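Local structure of putative alpha/beta hydrolase (Desulfitobacterium hafniense, 4RPC) at residues D202-V207 with P230-E235. The protein is a putative hydrolase of the alpha/beta hydrolase family that probably cleaves a substrate not yet identified. Residues are numbered along the deposited sequence; the frame is centred on the assembly and turned at random.
Sequences DARVSV and PLDIYE
V205 and V207 bond to the backbone of D232 and Y234 across two parallel strands, their axes 17° apart, with S206 beside D232 and V207 beside I233. D232 N donates to V205 O at 3.0 Å, D232 O accepts the N-H of V207, and Y234 N gives a nearly straight bond to V207 O at 2.8 Å. Where the pairing begins, a water bridges V205 N and P230 O.

On the face carrying R204, S206, D232 and Y234, a second water gathers three side chains: it donates to S206 OG and D232 OD2 and hydrogen-bonds Y234 OH at 2.7 Å. The Y234 ring reaches toward strand 204-210 with its edge, CG beside its own backbone N (chi1 -62°), which brings CE2 to 3.6 Å from S206 CB. With Y234 cut back to an alanine, S206 would probably face a gap and the water would lose its third partner. The R204–D232 salt bridge is long, NE to OD2 3.9 Å, with the oxygen well out of the guanidinium plane; a firmer polar partner of R204 is N115, whose OD1 accepts from NH2. Away from the water cluster, L231 and V205 lie side by side, L231 CD2 3.6 Å from V205 CB.

Strand 232-236 is the sheet's last strand, reached from strand 204-210 through helix 220-226 in a beta-alpha-beta crossover of the alpha/beta hydrolase fold. Strand 112-119 flanks the inner strand, while I259 of helix 249-259 packs against R204, S206 and Y234.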
loop_
_atom_site.group_PDB
_atom_site.type_symbol
_atom_site.label_atom_id
_atom_site.label_comp_id
_atom_site.label_asym_id
_atom_site.label_seq_id
_atom_site.Cartn_x
_atom_site.Cartn_y
_atom_site.Cartn_z
ATOM N N ASP A 202 2.224 -11.722 -14.321
ATOM C CA ASP A 202 1.769 -13.085 -14.151
ATOM C C ASP A 202 0.865 -13.239 -12.934
ATOM O O ASP A 202 -0.009 -14.073 -12.939
ATOM C CB ASP A 202 2.962 -14.004 -14.000
ATOM C CG ASP A 202 3.662 -14.259 -15.306
ATOM O OD1 ASP A 202 3.253 -13.647 -16.336
ATOM O OD2 ASP A 202 4.609 -15.091 -15.296
ATOM N N ALA A 203 1.055 -12.401 -11.932
ATOM C CA ALA A 203 0.301 -12.498 -10.698
ATOM C C ALA A 203 -1.208 -12.403 -10.908
ATOM O O ALA A 203 -1.676 -11.617 -11.725
ATOM C CB ALA A 203 0.744 -11.416 -9.739
ATOM N N ARG A 204 -1.973 -13.173 -10.141
ATOM C CA ARG A 204 -3.391 -12.910 -10.063
ATOM C C ARG A 204 -3.560 -11.641 -9.245
ATOM O O ARG A 204 -2.985 -11.514 -8.184
ATOM C CB ARG A 204 -4.100 -14.005 -9.320
ATOM C CG ARG A 204 -5.582 -13.711 -9.178
ATOM C CD ARG A 204 -6.327 -14.989 -8.795
ATOM N NE ARG A 204 -5.808 -15.475 -7.516
ATOM C CZ ARG A 204 -6.177 -16.607 -6.917
ATOM N NH1 ARG A 204 -7.102 -17.411 -7.458
ATOM N NH2 ARG A 204 -5.604 -16.922 -5.761
ATOM N N VAL A 205 -4.370 -10.721 -9.719
ATOM C CA VAL A 205 -4.597 -9.461 -9.065
ATOM C C VAL A 205 -5.980 -9.447 -8.386
ATOM O O VAL A 205 -7.047 -9.617 -9.038
ATOM C CB VAL A 205 -4.537 -8.327 -10.100
ATOM C CG1 VAL A 205 -4.947 -7.004 -9.466
ATOM C CG2 VAL A 205 -3.130 -8.191 -10.672
ATOM N N SER A 206 -5.971 -9.185 -7.090
ATOM C CA SER A 206 -7.186 -8.918 -6.376
ATOM C C SER A 206 -7.137 -7.452 -5.897
ATOM O O SER A 206 -6.143 -7.007 -5.278
ATOM C CB SER A 206 -7.277 -9.880 -5.211
ATOM O OG SER A 206 -6.951 -11.212 -5.657
ATOM N N VAL A 207 -8.216 -6.719 -6.159
ATOM C CA VAL A 207 -8.387 -5.338 -5.733
ATOM C C VAL A 207 -9.421 -5.193 -4.597
ATOM O O VAL A 207 -10.612 -5.591 -4.743
ATOM C CB VAL A 207 -8.894 -4.523 -6.923
ATOM C CG1 VAL A 207 -8.682 -3.017 -6.698
ATOM C CG2 VAL A 207 -8.188 -4.955 -8.187
ATOM N N PRO A 230 -7.780 -12.932 -15.219
ATOM C CA PRO A 230 -8.862 -12.021 -14.824
ATOM C C PRO A 230 -8.687 -11.500 -13.386
ATOM O O PRO A 230 -8.079 -12.182 -12.555
ATOM C CB PRO A 230 -10.135 -12.892 -14.956
ATOM C CG PRO A 230 -9.791 -13.963 -15.959
ATOM C CD PRO A 230 -8.307 -14.234 -15.726
ATOM N N LEU A 231 -9.232 -10.315 -13.134
ATOM C CA LEU A 231 -9.201 -9.678 -11.847
ATOM C C LEU A 231 -10.243 -10.234 -10.926
ATOM O O LEU A 231 -11.368 -10.469 -11.367
ATOM C CB LEU A 231 -9.566 -8.196 -11.957
ATOM C CG LEU A 231 -8.666 -7.288 -12.771
ATOM C CD1 LEU A 231 -9.069 -5.830 -12.581
ATOM C CD2 LEU A 231 -7.213 -7.537 -12.393
ATOM N N ASP A 232 -9.907 -10.317 -9.642
ATOM C CA ASP A 232 -10.890 -10.522 -8.590
ATOM C C ASP A 232 -11.079 -9.222 -7.811
ATOM O O ASP A 232 -10.103 -8.609 -7.328
ATOM C CB ASP A 232 -10.430 -11.649 -7.646
ATOM C CG ASP A 232 -10.266 -13.006 -8.380
ATOM O OD1 ASP A 232 -11.127 -13.377 -9.201
ATOM O OD2 ASP A 232 -9.252 -13.703 -8.163
ATOM N N ILE A 233 -12.328 -8.790 -7.689
ATOM C CA ILE A 233 -12.664 -7.557 -6.956
ATOM C C ILE A 233 -13.371 -7.855 -5.652
ATOM O O ILE A 233 -14.357 -8.565 -5.626
ATOM C CB ILE A 233 -13.644 -6.615 -7.716
ATOM C CG1 ILE A 233 -13.021 -5.993 -8.983
ATOM C CG2 ILE A 233 -14.108 -5.494 -6.767
ATOM C CD1 ILE A 233 -12.767 -6.970 -10.094
ATOM N N TYR A 234 -12.904 -7.212 -4.590
ATOM C CA TYR A 234 -13.486 -7.366 -3.262
ATOM C C TYR A 234 -13.993 -6.001 -2.805
ATOM O O TYR A 234 -13.206 -5.105 -2.601
ATOM C CB TYR A 234 -12.445 -7.950 -2.316
ATOM C CG TYR A 234 -12.003 -9.322 -2.757
ATOM C CD1 TYR A 234 -12.771 -10.453 -2.430
ATOM C CD2 TYR A 234 -10.852 -9.513 -3.545
ATOM C CE1 TYR A 234 -12.369 -11.713 -2.813
ATOM C CE2 TYR A 234 -10.470 -10.766 -3.935
ATOM C CZ TYR A 234 -11.241 -11.854 -3.562
ATOM O OH TYR A 234 -10.876 -13.100 -3.941
ATOM N N GLU A 235 -15.319 -5.875 -2.667
ATOM C CA GLU A 235 -15.996 -4.625 -2.350
ATOM C C GLU A 235 -16.275 -4.643 -0.842
ATOM O O GLU A 235 -16.732 -5.641 -0.338
ATOM C CB GLU A 235 -17.312 -4.538 -3.132
ATOM C CG GLU A 235 -17.312 -5.252 -4.493
ATOM C CD GLU A 235 -18.059 -4.521 -5.629
ATOM O OE1 GLU A 235 -19.300 -4.281 -5.535
ATOM O OE2 GLU A 235 -17.375 -4.204 -6.636
HETATM O O HOH W 1 -5.524 -11.279 -12.225
HETATM O O HOH W 2 -8.694 -13.452 -5.466
#